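Long-range contact in N-terminal acetyltransferase-like protein (Chaetomium thermophilum, PDB 5NNP), which probably serves as the tetratricopeptide-repeat auxiliary subunit of an N-terminal acetyltransferase A complex, embracing its partner chains with a superhelix of helices: residues Q122-D127 against T519-Q524. Numbering follows the deposited sequence.
Sequences QIQMRD and TWQEDQ
A Schellman motif that ends helix 112-124 brings Arg126 and Gln124 against Gln524 and the C-terminal part of helix 503-523. The motif is recognised by the bonds from Asp127 N to Gln122 O and from Arg126 N to Ile123 O, with Arg126 as the positive-phi residue. Its guanidinium meets Gln524 end-on, NH1 and NH2 both turned to the single oxygen OE1. Arg126 NH2 supplies the better-directed bond, 2.9 Å to Gln524 OE1, in the carbonyl plane and on a lone pair, whereas Arg126 NH1, 3.1 Å from the same OE1, stands above that plane. OE1 lies in the guanidinium plane, at its edge, and the amide that carries it is turned 87° to that plane. Arg126 NH1 also donates to Ile123 O at 3.1 Å, from the face opposite Arg126 N, so the helix end holds the very group that reaches across. Outside the two segments, Arg126 NE forms a salt bridge with Asp548 and NH2 bonds to Val544 O, which ties the motif to helix 537-547 and to the residue directly after it.

Within the alpha-solenoid, these bonds join a turn in the N-terminal tetratricopeptide repeat region to helices nearly 400 residues later in sequence. Gln124 makes the second link: its CG is anti to the backbone N (chi1 176°), and a bend at chi2 carries the amide across. Gln124 NE2 donates to Gln521 O at 3.0 Å; this acceptor lies in the plane of the Gln124 amide, but the donor is tilted 30° from the carbonyl plane. Gln124 OE1 lies beside Gln524 CG and is hydrogen-bonded to His528, giving both ends of the buried amide a polar partner.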
ATOM      1  N   GLN A 122     -13.470   5.330 -17.683  1.00 30.32           N
ATOM      2  CA  GLN A 122     -12.591   4.631 -18.608  1.00 38.72           C
ATOM      3  C   GLN A 122     -11.186   4.421 -18.045  1.00 39.88           C
ATOM      4  O   GLN A 122     -10.607   3.339 -18.206  1.00 34.36           O
ATOM      5  CB  GLN A 122     -12.503   5.377 -19.931  1.00 36.38           C
ATOM      6  CG  GLN A 122     -13.690   5.172 -20.830  1.00 41.87           C
ATOM      7  CD  GLN A 122     -13.723   6.185 -21.964  1.00 40.78           C
ATOM      8  OE1 GLN A 122     -13.514   7.387 -21.751  1.00 37.19           O
ATOM      9  NE2 GLN A 122     -13.975   5.703 -23.176  1.00 31.15           N
ATOM     10  N   ILE A 123     -10.623   5.449 -17.409  1.00 32.96           N
ATOM     11  CA  ILE A 123      -9.288   5.288 -16.848  1.00 34.69           C
ATOM     12  C   ILE A 123      -9.369   4.370 -15.614  1.00 35.75           C
ATOM     13  O   ILE A 123      -8.480   3.543 -15.392  1.00 33.47           O
ATOM     14  CB  ILE A 123      -8.617   6.638 -16.497  1.00 29.16           C
ATOM     15  CG1 ILE A 123      -7.150   6.423 -16.105  1.00 28.84           C
ATOM     16  CG2 ILE A 123      -9.351   7.344 -15.382  1.00 27.26           C
ATOM     17  CD1 ILE A 123      -6.326   5.573 -17.102  1.00 22.78           C
ATOM     18  N   GLN A 124     -10.453   4.484 -14.849  1.00 28.91           N
ATOM     19  CA  GLN A 124     -10.673   3.582 -13.722  1.00 29.93           C
ATOM     20  C   GLN A 124     -10.636   2.112 -14.140  1.00 32.43           C
ATOM     21  O   GLN A 124     -10.230   1.267 -13.353  1.00 39.48           O
ATOM     22  CB  GLN A 124     -12.005   3.848 -13.040  1.00 29.09           C
ATOM     23  CG  GLN A 124     -12.293   2.846 -11.916  1.00 29.46           C
ATOM     24  CD  GLN A 124     -11.455   3.109 -10.673  1.00 29.98           C
ATOM     25  OE1 GLN A 124     -10.994   4.231 -10.438  1.00 42.37           O
ATOM     26  NE2 GLN A 124     -11.235   2.080  -9.888  1.00 27.34           N
ATOM     27  N   MET A 125     -11.068   1.805 -15.363  1.00 27.25           N
ATOM     28  CA  MET A 125     -11.058   0.413 -15.831  1.00 29.61           C
ATOM     29  C   MET A 125      -9.931   0.179 -16.812  1.00 31.48           C
ATOM     30  O   MET A 125      -9.894  -0.835 -17.486  1.00 33.70           O
ATOM     31  CB  MET A 125     -12.382   0.017 -16.486  1.00 31.96           C
ATOM     32  CG  MET A 125     -13.594   0.234 -15.619  1.00 39.23           C
ATOM     33  SD  MET A 125     -13.507  -0.690 -14.075  1.00 45.70           S
ATOM     34  CE  MET A 125     -13.601  -2.377 -14.703  1.00 26.90           C
ATOM     35  N   ARG A 126      -9.006   1.123 -16.876  1.00 27.62           N
ATOM     36  CA  ARG A 126      -7.846   1.002 -17.743  1.00 38.53           C
ATOM     37  C   ARG A 126      -8.238   0.735 -19.207  1.00 43.26           C
ATOM     38  O   ARG A 126      -7.567  -0.005 -19.926  1.00 43.02           O
ATOM     39  CB  ARG A 126      -6.899  -0.083 -17.212  1.00 24.87           C
ATOM     40  CG  ARG A 126      -6.533   0.060 -15.720  1.00 29.67           C
ATOM     41  CD  ARG A 126      -5.785   1.365 -15.392  1.00 30.05           C
ATOM     42  NE  ARG A 126      -5.157   1.374 -14.061  1.00 29.82           N
ATOM     43  CZ  ARG A 126      -5.629   1.999 -12.979  1.00 33.15           C
ATOM     44  NH1 ARG A 126      -6.762   2.692 -13.017  1.00 30.49           N
ATOM     45  NH2 ARG A 126      -4.956   1.929 -11.840  1.00 36.79           N
ATOM     46  N   ASP A 127      -9.326   1.361 -19.644  1.00 41.96           N
ATOM     47  CA  ASP A 127      -9.647   1.462 -21.072  1.00 33.24           C
ATOM     48  C   ASP A 127      -8.827   2.614 -21.654  1.00 40.00           C
ATOM     49  O   ASP A 127      -9.325   3.736 -21.813  1.00 41.82           O
ATOM     50  CB  ASP A 127     -11.157   1.679 -21.262  1.00 27.86           C
ATOM     51  CG  ASP A 127     -11.568   1.866 -22.709  1.00 35.22           C
ATOM     52  OD1 ASP A 127     -10.783   1.579 -23.637  1.00 40.19           O
ATOM     53  OD2 ASP A 127     -12.710   2.312 -22.914  1.00 48.21           O
ATOM     54  N   THR A 519     -12.438  -1.957  -1.942  1.00 36.73           N
ATOM     55  CA  THR A 519     -12.557  -0.549  -1.609  1.00 33.15           C
ATOM     56  C   THR A 519     -11.310   0.211  -2.016  1.00 35.23           C
ATOM     57  O   THR A 519     -11.383   1.286  -2.603  1.00 30.30           O
ATOM     58  CB  THR A 519     -12.787  -0.351  -0.124  1.00 33.00           C
ATOM     59  OG1 THR A 519     -14.059  -0.890   0.230  1.00 34.74           O
ATOM     60  CG2 THR A 519     -12.730   1.143   0.236  1.00 23.22           C
ATOM     61  N   TRP A 520     -10.166  -0.361  -1.673  1.00 35.63           N
ATOM     62  CA  TRP A 520      -8.878   0.186  -2.033  1.00 27.01           C
ATOM     63  C   TRP A 520      -8.795   0.381  -3.545  1.00 37.51           C
ATOM     64  O   TRP A 520      -8.247   1.379  -4.028  1.00 38.33           O
ATOM     65  CB  TRP A 520      -7.784  -0.746  -1.524  1.00 21.00           C
ATOM     66  CG  TRP A 520      -7.641  -0.689  -0.029  1.00 27.22           C
ATOM     67  CD1 TRP A 520      -8.367   0.084   0.826  1.00 30.26           C
ATOM     68  CD2 TRP A 520      -6.696  -1.407   0.782  1.00 28.47           C
ATOM     69  NE1 TRP A 520      -7.946  -0.114   2.119  1.00 31.36           N
ATOM     70  CE2 TRP A 520      -6.921  -1.015   2.121  1.00 27.18           C
ATOM     71  CE3 TRP A 520      -5.694  -2.349   0.510  1.00 33.04           C
ATOM     72  CZ2 TRP A 520      -6.179  -1.541   3.190  1.00 27.31           C
ATOM     73  CZ3 TRP A 520      -4.950  -2.868   1.580  1.00 28.68           C
ATOM     74  CH2 TRP A 520      -5.197  -2.458   2.897  1.00 28.63           C
ATOM     75  N   GLN A 521      -9.367  -0.557  -4.295  1.00 37.59           N
ATOM     76  CA  GLN A 521      -9.363  -0.422  -5.742  1.00 38.38           C
ATOM     77  C   GLN A 521     -10.285   0.702  -6.201  1.00 34.84           C
ATOM     78  O   GLN A 521     -10.065   1.316  -7.235  1.00 42.88           O
ATOM     79  CB  GLN A 521      -9.777  -1.723  -6.420  1.00 43.75           C
ATOM     80  CG  GLN A 521      -9.709  -1.624  -7.938  1.00 42.49           C
ATOM     81  CD  GLN A 521     -10.031  -2.921  -8.647  1.00 47.40           C
ATOM     82  OE1 GLN A 521     -10.250  -3.961  -8.028  1.00 50.19           O
ATOM     83  NE2 GLN A 521     -10.064  -2.862  -9.963  1.00 57.01           N
ATOM     84  N   GLU A 522     -11.321   0.971  -5.428  1.00 25.82           N
ATOM     85  CA  GLU A 522     -12.305   1.953  -5.820  1.00 29.66           C
ATOM     86  C   GLU A 522     -11.880   3.337  -5.308  1.00 37.56           C
ATOM     87  O   GLU A 522     -12.334   4.377  -5.808  1.00 33.26           O
ATOM     88  CB  GLU A 522     -13.685   1.555  -5.301  1.00 29.68           C
ATOM     89  CG  GLU A 522     -14.791   2.496  -5.736  1.00 45.35           C
ATOM     90  CD  GLU A 522     -16.184   1.994  -5.357  1.00 64.05           C
ATOM     91  OE1 GLU A 522     -17.148   2.791  -5.466  1.00 69.24           O
ATOM     92  OE2 GLU A 522     -16.318   0.806  -4.966  1.00 64.11           O
ATOM     93  N   ASP A 523     -10.973   3.327  -4.335  1.00 28.44           N
ATOM     94  CA  ASP A 523     -10.481   4.552  -3.713  1.00 33.50           C
ATOM     95  C   ASP A 523      -9.757   5.480  -4.695  1.00 35.91           C
ATOM     96  O   ASP A 523      -9.733   6.692  -4.506  1.00 35.30           O
ATOM     97  CB  ASP A 523      -9.550   4.218  -2.538  1.00 27.26           C
ATOM     98  CG  ASP A 523     -10.317   3.929  -1.260  1.00 30.01           C
ATOM     99  OD1 ASP A 523     -11.504   4.326  -1.192  1.00 34.79           O
ATOM    100  OD2 ASP A 523      -9.749   3.318  -0.326  1.00 29.15           O
ATOM    101  N   GLN A 524      -9.178   4.913  -5.746  1.00 36.51           N
ATOM    102  CA  GLN A 524      -8.420   5.702  -6.705  1.00 34.94           C
ATOM    103  C   GLN A 524      -9.354   6.531  -7.613  1.00 41.14           C
ATOM    104  O   GLN A 524      -8.895   7.355  -8.404  1.00 43.90           O
ATOM    105  CB  GLN A 524      -7.548   4.778  -7.543  1.00 30.80           C
ATOM    106  CG  GLN A 524      -8.401   3.898  -8.437  1.00 43.14           C
ATOM    107  CD  GLN A 524      -7.600   2.921  -9.273  1.00 40.37           C
ATOM    108  OE1 GLN A 524      -6.624   3.287  -9.929  1.00 36.45           O
ATOM    109  NE2 GLN A 524      -8.021   1.672  -9.261  1.00 33.84           N
TER